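Local coordinates for protein S12 family peptidase (Streptomyces sp. 82F2, PDB 3WWX) that acts as a D-stereospecific amidohydrolase of the S12 peptidase family, probably hydrolysing amide bonds in substrates that carry D-amino acid residues, at residues A[57-62]-A[176-181]; A[103-108]-A[270-275]. One frame throughout, in Å; residues are numbered along the deposited sequence.

In the fold
Interaction 1 packs two helices, 55-68 and 178-187, in the helical part of a beta-lactamase-type fold; interaction 2 sets the turn after helix 98-102 against the short, weakly bonded strand 272-273, outermost in the eight-stranded antiparallel sheet. Their centres lie 20 Å apart and their nearest atoms about 8 Å, without touching. Phe163 of helix 160-174 joins them indirectly, meeting Thr59 with its side chain and the ring of His104. Along the chain their segments alternate, 57-62 and 103-108 being followed by 176-181 and 270-275. The pocket that holds octane 1,8-diamine includes Gly304, Ile305 and Ser309, on more central strands of the same sheet, and none of its residues lies in the four segments.

Interaction 1. Residues A[57-62]-A[176-181]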
ATOM      1  N   THR A  57      -1.823  -4.252   2.075  1.00  9.17           N
ATOM      2  CA  THR A  57      -1.941  -4.974   3.335  1.00  8.31           C
ATOM      3  C   THR A  57      -3.378  -5.449   3.547  1.00  9.96           C
ATOM      4  O   THR A  57      -3.607  -6.548   4.069  1.00  9.77           O
ATOM      5  CB  THR A  57      -1.501  -4.109   4.509  1.00  8.63           C
ATOM      6  OG1 THR A  57      -0.236  -3.516   4.223  1.00  9.41           O
ATOM      7  CG2 THR A  57      -1.397  -4.954   5.762  1.00 10.33           C
ATOM      8  N   PHE A  58      -4.348  -4.631   3.139  1.00  9.12           N
ATOM      9  CA  PHE A  58      -5.753  -5.026   3.225  1.00  8.86           C
ATOM     10  C   PHE A  58      -6.024  -6.230   2.321  1.00 10.53           C
ATOM     11  O   PHE A  58      -6.650  -7.207   2.722  1.00 10.51           O
ATOM     12  CB  PHE A  58      -6.672  -3.864   2.855  1.00  9.43           C
ATOM     13  CG  PHE A  58      -6.664  -2.739   3.859  1.00  9.38           C
ATOM     14  CD1 PHE A  58      -5.699  -1.743   3.791  1.00 10.28           C
ATOM     15  CD2 PHE A  58      -7.615  -2.663   4.856  1.00  9.46           C
ATOM     16  CE1 PHE A  58      -5.676  -0.690   4.700  1.00  9.96           C
ATOM     17  CE2 PHE A  58      -7.584  -1.605   5.783  1.00  9.62           C
ATOM     18  CZ  PHE A  58      -6.629  -0.624   5.694  1.00 10.29           C
ATOM     19  N   THR A  59      -5.555  -6.167   1.087  1.00  9.30           N
ATOM     20  CA  THR A  59      -5.721  -7.264   0.152  1.00  9.65           C
ATOM     21  C   THR A  59      -5.127  -8.571   0.674  1.00 11.16           C
ATOM     22  O   THR A  59      -5.786  -9.634   0.625  1.00 11.04           O
ATOM     23  CB  THR A  59      -5.088  -6.861  -1.191  1.00  9.26           C
ATOM     24  OG1 THR A  59      -5.750  -5.677  -1.647  1.00  9.88           O
ATOM     25  CG2 THR A  59      -5.193  -7.960  -2.231  1.00 10.49           C
ATOM     26  N   ALA A  60      -3.901  -8.505   1.199  1.00 10.24           N
ATOM     27  CA  ALA A  60      -3.252  -9.698   1.765  1.00  9.03           C
ATOM     28  C   ALA A  60      -4.008 -10.237   2.967  1.00 10.91           C
ATOM     29  O   ALA A  60      -4.129 -11.452   3.127  1.00 11.00           O
ATOM     30  CB  ALA A  60      -1.818  -9.406   2.137  1.00 10.12           C
ATOM     31  N   THR A  61      -4.509  -9.353   3.811  1.00 11.20           N
ATOM     32  CA  THR A  61      -5.252  -9.781   5.001  1.00  9.92           C
ATOM     33  C   THR A  61      -6.477 -10.596   4.602  1.00 12.38           C
ATOM     34  O   THR A  61      -6.754 -11.630   5.190  1.00 11.52           O
ATOM     35  CB  THR A  61      -5.664  -8.574   5.859  1.00 10.90           C
ATOM     36  OG1 THR A  61      -4.489  -7.914   6.344  1.00 10.73           O
ATOM     37  CG2 THR A  61      -6.491  -9.011   7.081  1.00 11.11           C
ATOM     38  N   VAL A  62      -7.192 -10.151   3.590  1.00  9.91           N
ATOM     39  CA  VAL A  62      -8.374 -10.892   3.137  1.00  9.73           C
ATOM     40  C   VAL A  62      -7.979 -12.284   2.676  1.00 13.15           C
ATOM     41  O   VAL A  62      -8.624 -13.270   3.037  1.00 12.97           O
ATOM     42  CB  VAL A  62      -9.102 -10.144   2.019  1.00 10.87           C
ATOM     43  CG1 VAL A  62     -10.166 -11.028   1.374  1.00 12.08           C
ATOM     44  CG2 VAL A  62      -9.710  -8.874   2.559  1.00 12.18           C
ATOM     45  N   ARG A 176     -17.552 -12.327  -5.256  1.00 16.47           N
ATOM     46  CA  ARG A 176     -17.909 -10.910  -5.219  1.00 16.94           C
ATOM     47  C   ARG A 176     -16.644 -10.067  -5.426  1.00 14.87           C
ATOM     48  O   ARG A 176     -15.551 -10.552  -5.192  1.00 15.23           O
ATOM     49  CB  ARG A 176     -18.511 -10.534  -3.867  1.00 18.79           C
ATOM     50  CG  ARG A 176     -19.759 -11.320  -3.438  1.00 22.42           C
ATOM     51  CD  ARG A 176     -20.370 -10.703  -2.195  1.00 29.88           C
ATOM     52  NE  ARG A 176     -21.069  -9.457  -2.497  1.00 37.74           N
ATOM     53  CZ  ARG A 176     -21.450  -8.558  -1.590  1.00 41.02           C
ATOM     54  NH1 ARG A 176     -21.194  -8.745  -0.299  1.00 36.13           N
ATOM     55  NH2 ARG A 176     -22.083  -7.461  -1.983  1.00 41.61           N
ATOM     56  N   PRO A 177     -16.804  -8.806  -5.853  1.00 17.87           N
ATOM     57  CA  PRO A 177     -15.621  -7.953  -6.013  1.00 16.80           C
ATOM     58  C   PRO A 177     -14.804  -7.855  -4.725  1.00 14.66           C
ATOM     59  O   PRO A 177     -15.358  -7.893  -3.621  1.00 13.36           O
ATOM     60  CB  PRO A 177     -16.223  -6.606  -6.404  1.00 17.59           C
ATOM     61  CG  PRO A 177     -17.542  -6.963  -7.061  1.00 20.71           C
ATOM     62  CD  PRO A 177     -18.040  -8.092  -6.222  1.00 20.47           C
ATOM     63  N   TYR A 178     -13.485  -7.754  -4.865  1.00 12.99           N
ATOM     64  CA  TYR A 178     -12.601  -7.853  -3.703  1.00 12.61           C
ATOM     65  C   TYR A 178     -12.890  -6.750  -2.674  1.00 12.61           C
ATOM     66  O   TYR A 178     -12.702  -6.957  -1.466  1.00 13.59           O
ATOM     67  CB  TYR A 178     -11.115  -7.844  -4.130  1.00 13.83           C
ATOM     68  CG  TYR A 178     -10.532  -6.469  -4.104  1.00 13.73           C
ATOM     69  CD1 TYR A 178     -10.728  -5.602  -5.143  1.00 13.90           C
ATOM     70  CD2 TYR A 178      -9.846  -6.016  -2.980  1.00 15.28           C
ATOM     71  CE1 TYR A 178     -10.243  -4.275  -5.087  1.00 13.41           C
ATOM     72  CE2 TYR A 178      -9.351  -4.722  -2.917  1.00 16.38           C
ATOM     73  CZ  TYR A 178      -9.556  -3.867  -3.972  1.00 15.14           C
ATOM     74  OH  TYR A 178      -9.069  -2.588  -3.877  1.00 15.01           O
ATOM     75  N   GLY A 179     -13.343  -5.586  -3.127  1.00 12.04           N
ATOM     76  CA  GLY A 179     -13.616  -4.471  -2.232  1.00 12.28           C
ATOM     77  C   GLY A 179     -14.675  -4.817  -1.203  1.00 12.92           C
ATOM     78  O   GLY A 179     -14.644  -4.326  -0.081  1.00 14.00           O
ATOM     79  N   LYS A 180     -15.634  -5.639  -1.598  1.00 13.14           N
ATOM     80  CA  LYS A 180     -16.684  -6.039  -0.666  1.00 13.76           C
ATOM     81  C   LYS A 180     -16.084  -6.863   0.470  1.00 12.54           C
ATOM     82  O   LYS A 180     -16.518  -6.755   1.618  1.00 14.55           O
ATOM     83  CB  LYS A 180     -17.783  -6.831  -1.384  1.00 15.84           C
ATOM     84  CG  LYS A 180     -18.481  -6.087  -2.485  1.00 23.03           C
ATOM     85  CD  LYS A 180     -19.301  -4.906  -1.987  1.00 32.27           C
ATOM     86  CE  LYS A 180     -20.112  -4.284  -3.124  1.00 46.14           C
ATOM     87  NZ  LYS A 180     -19.233  -3.712  -4.189  1.00 50.12           N
ATOM     88  N   ALA A 181     -15.056  -7.652   0.177  1.00 13.24           N
ATOM     89  CA  ALA A 181     -14.389  -8.448   1.205  1.00 11.58           C
ATOM     90  C   ALA A 181     -13.622  -7.535   2.172  1.00 11.29           C
ATOM     91  O   ALA A 181     -13.662  -7.706   3.390  1.00 11.98           O
ATOM     92  CB  ALA A 181     -13.444  -9.471   0.572  1.00 13.50           C
TER
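Val62 turns CG1 anti to its backbone N (chi1 169°), aiming that methyl at Ala181, while Thr59 sets OG1 beside its own N (chi1 -59°) and anti to the carbonyl carbon, facing the ring of Tyr178. This is helix-helix packing in a beta-lactamase-type fold: helix 55-68, which starts within the family's Ser-x-x-Lys signature, packs against the Tyr178 to Ala181 part of helix 178-187. Both pairs are spaced three residues along each segment, with CA atoms of Val62 and Ala181 6.8 Å apart and those of Thr59 and Tyr178 7.9 Å apart, so the approach tightens toward Ala181. There, CG1 of Val62 rests on CB of Ala181 at 3.7 Å, an apolar contact of two methyls. One turn back, the Thr59 and Tyr178 side chains cross at about a right angle, and the ring meets the hydroxyl obliquely. Their polar ends are satisfied elsewhere, Thr59 OG1 by Ala236 O and Tyr178 OH by Glu239. Ile170 of helix 160-174 touches Thr59, Val62 and Tyr178, closing the junction with a third helix. The ring's approach ends at CE2 of Tyr178, 3.9 Å from OG1 of Thr59.

Interaction 2. Residues A[103-108]-A[270-275]; sequences NHTSGI and TTVQIS
The His-Thr-Ser-Gly turn that follows helix 98-102, a sequence recurrent in the beta-lactamase-like family, meets the short, weakly bonded strand 272-273, outermost in the sheet, through Asn103, Thr105 and Val272. Thr105 and Val272 reach toward each other tip to tip, CG2 of Thr105 lying 3.9 Å from CG2 of Val272 and 4.1 Å from its CG1. Asn103 comes across the same valine at about a right angle, with ND2 4.1 Å from CG2 of Val272, a van der Waals approach. That amide nitrogen instead donates to a water at 3.1 Å, which in turn donates to Thr270 O, so one solvent molecule bridges the segments beside the methyl contact.

The turn itself fixes these groups. His104, at positive phi, is the C-prime residue of a Schellman motif closing the helix, with His104 N bonded to Leu101 O. The N-H of Thr105 is shared between Gln100 O, completing that motif, and Asn103 OD1, making an Asx turn; the bond to OD1, 3.2 Å from Thr105 N, is bent (137° at the hydrogen). With chi1 at 62°, OG1 of Thr105 sits between its backbone N and carbonyl carbon, which lets it bond the same OD1 and puts CG2 anti to the carbonyl carbon, facing Val272. The His104 ring stacks on Tyr158, part of a Tyr-Ser-Asn sequence matching the family's Tyr-x-Asn motif, and meets Tyr283 edge-to-face; Tyr283 also pairs with Val272 through the backbone. Both Thr105 donors approach Asn103 OD1 from one face of the amide, the shorter bond, 2.7 Å, coming from Thr105 OG1.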
ATOM      1  N   ASN A 103       4.211 -11.706  -1.739  1.00 10.69           N
ATOM      2  CA  ASN A 103       5.531 -11.269  -1.289  1.00 11.91           C
ATOM      3  C   ASN A 103       6.465 -10.794  -2.413  1.00 10.77           C
ATOM      4  O   ASN A 103       7.642 -10.541  -2.187  1.00 11.46           O
ATOM      5  CB  ASN A 103       6.199 -12.337  -0.408  1.00 11.05           C
ATOM      6  CG  ASN A 103       6.476 -13.633  -1.137  1.00 13.81           C
ATOM      7  OD1 ASN A 103       6.547 -13.679  -2.362  1.00 12.16           O
ATOM      8  ND2 ASN A 103       6.678 -14.692  -0.377  1.00 13.83           N
ATOM      9  N   HIS A 104       5.900 -10.646  -3.614  1.00 10.91           N
ATOM     10  CA  HIS A 104       6.618 -10.118  -4.779  1.00  9.99           C
ATOM     11  C   HIS A 104       7.818 -10.971  -5.193  1.00 10.46           C
ATOM     12  O   HIS A 104       8.799 -10.451  -5.721  1.00 11.72           O
ATOM     13  CB  HIS A 104       7.058  -8.664  -4.567  1.00 10.73           C
ATOM     14  CG  HIS A 104       5.930  -7.723  -4.291  1.00 11.76           C
ATOM     15  ND1 HIS A 104       4.999  -7.358  -5.242  1.00 10.60           N
ATOM     16  CD2 HIS A 104       5.587  -7.074  -3.160  1.00 10.44           C
ATOM     17  CE1 HIS A 104       4.136  -6.522  -4.703  1.00  9.68           C
ATOM     18  NE2 HIS A 104       4.468  -6.333  -3.435  1.00  9.14           N
ATOM     19  N   THR A 105       7.708 -12.284  -5.014  1.00 11.21           N
ATOM     20  CA  THR A 105       8.734 -13.186  -5.556  1.00 12.02           C
ATOM     21  C   THR A 105       8.238 -13.923  -6.795  1.00 11.92           C
ATOM     22  O   THR A 105       8.911 -14.837  -7.285  1.00 13.47           O
ATOM     23  CB  THR A 105       9.229 -14.183  -4.496  1.00 12.99           C
ATOM     24  OG1 THR A 105       8.155 -15.025  -4.050  1.00 12.57           O
ATOM     25  CG2 THR A 105       9.846 -13.430  -3.314  1.00 13.60           C
ATOM     26  N   SER A 106       7.073 -13.527  -7.321  1.00 10.88           N
ATOM     27  CA  SER A 106       6.537 -14.124  -8.547  1.00 10.27           C
ATOM     28  C   SER A 106       7.370 -13.835  -9.789  1.00 12.38           C
ATOM     29  O   SER A 106       7.428 -14.679 -10.692  1.00 13.94           O
ATOM     30  CB  SER A 106       5.123 -13.612  -8.795  1.00 13.56           C
ATOM     31  OG  SER A 106       5.217 -12.232  -9.109  1.00 10.93           O
ATOM     32  N   GLY A 107       7.985 -12.661  -9.857  1.00 11.33           N
ATOM     33  CA  GLY A 107       8.689 -12.217 -11.053  1.00 12.50           C
ATOM     34  C   GLY A 107       7.787 -11.567 -12.093  1.00 11.91           C
ATOM     35  O   GLY A 107       8.251 -11.217 -13.178  1.00 12.58           O
ATOM     36  N   ILE A 108       6.505 -11.403 -11.785  1.00 10.51           N
ATOM     37  CA  ILE A 108       5.561 -10.897 -12.784  1.00 10.44           C
ATOM     38  C   ILE A 108       5.799  -9.403 -13.067  1.00  9.65           C
ATOM     39  O   ILE A 108       5.895  -8.573 -12.177  1.00 10.96           O
ATOM     40  CB  ILE A 108       4.102 -11.128 -12.326  1.00 10.99           C
ATOM     41  CG1 ILE A 108       3.800 -12.625 -12.151  1.00 10.54           C
ATOM     42  CG2 ILE A 108       3.133 -10.451 -13.276  1.00 11.73           C
ATOM     43  CD1 ILE A 108       2.448 -12.913 -11.577  1.00 12.11           C
ATOM     44  N   THR A 270       6.394 -13.787   7.672  1.00 14.08           N
ATOM     45  CA  THR A 270       7.529 -14.514   7.124  1.00 13.58           C
ATOM     46  C   THR A 270       8.052 -13.724   5.931  1.00 14.90           C
ATOM     47  O   THR A 270       7.402 -13.645   4.887  1.00 15.20           O
ATOM     48  CB  THR A 270       7.127 -15.925   6.714  1.00 16.92           C
ATOM     49  OG1 THR A 270       6.711 -16.636   7.887  1.00 17.05           O
ATOM     50  CG2 THR A 270       8.308 -16.655   6.067  1.00 14.84           C
ATOM     51  N   THR A 271       9.212 -13.116   6.115  1.00 14.47           N
ATOM     52  CA  THR A 271       9.708 -12.127   5.171  1.00 13.67           C
ATOM     53  C   THR A 271      10.813 -12.629   4.255  1.00 18.10           C
ATOM     54  O   THR A 271      11.559 -13.569   4.589  1.00 19.64           O
ATOM     55  CB  THR A 271      10.228 -10.865   5.887  1.00 14.77           C
ATOM     56  OG1 THR A 271      11.262 -11.219   6.806  1.00 17.58           O
ATOM     57  CG2 THR A 271       9.108 -10.160   6.656  1.00 15.84           C
ATOM     58  N   VAL A 272      10.893 -11.975   3.097  1.00 16.39           N
ATOM     59  CA  VAL A 272      11.967 -12.150   2.132  1.00 17.05           C
ATOM     60  C   VAL A 272      12.899 -10.954   2.272  1.00 19.16           C
ATOM     61  O   VAL A 272      12.453  -9.816   2.398  1.00 16.81           O
ATOM     62  CB  VAL A 272      11.388 -12.184   0.687  1.00 20.23           C
ATOM     63  CG1 VAL A 272      12.490 -12.326  -0.346  1.00 24.72           C
ATOM     64  CG2 VAL A 272      10.387 -13.314   0.563  1.00 23.19           C
ATOM     65  N   GLN A 273      14.207 -11.186   2.245  1.00 22.23           N
ATOM     66  CA  GLN A 273      15.147 -10.069   2.231  1.00 21.72           C
ATOM     67  C   GLN A 273      15.117  -9.460   0.841  1.00 26.73           C
ATOM     68  O   GLN A 273      15.304 -10.162  -0.150  1.00 35.88           O
ATOM     69  CB  GLN A 273      16.569 -10.524   2.586  1.00 32.90           C
ATOM     70  CG  GLN A 273      16.906 -10.373   4.062  1.00 41.23           C
ATOM     71  CD  GLN A 273      18.333 -10.785   4.392  1.00 42.42           C
ATOM     72  OE1 GLN A 273      18.964 -11.537   3.648  1.00 49.78           O
ATOM     73  NE2 GLN A 273      18.844 -10.293   5.515  1.00 39.30           N
ATOM     74  N   ILE A 274      14.880  -8.158   0.758  1.00 23.10           N
ATOM     75  CA  ILE A 274      14.652  -7.527  -0.531  1.00 23.08           C
ATOM     76  C   ILE A 274      15.882  -6.806  -1.063  1.00 33.03           C
ATOM     77  O   ILE A 274      15.926  -6.445  -2.238  1.00 32.83           O
ATOM     78  CB  ILE A 274      13.458  -6.565  -0.480  1.00 23.34           C
ATOM     79  CG1 ILE A 274      13.759  -5.349   0.393  1.00 23.33           C
ATOM     80  CG2 ILE A 274      12.240  -7.328   0.008  1.00 22.33           C
ATOM     81  CD1 ILE A 274      12.619  -4.350   0.468  1.00 27.64           C
ATOM     82  N   SER A 275      16.873  -6.602  -0.202  1.00 29.80           N
ATOM     83  CA  SER A 275      18.107  -5.941  -0.623  1.00 38.19           C
ATOM     84  C   SER A 275      19.316  -6.389   0.182  1.00 37.75           C
ATOM     85  O   SER A 275      19.307  -6.327   1.411  1.00 35.55           O
ATOM     86  CB  SER A 275      17.980  -4.426  -0.500  1.00 45.27           C
ATOM     87  OG  SER A 275      19.263  -3.827  -0.568  1.00 53.25           O
TER
HETATM   88  O   HOH W   1       6.613 -15.060   2.655  1.00 14.52           O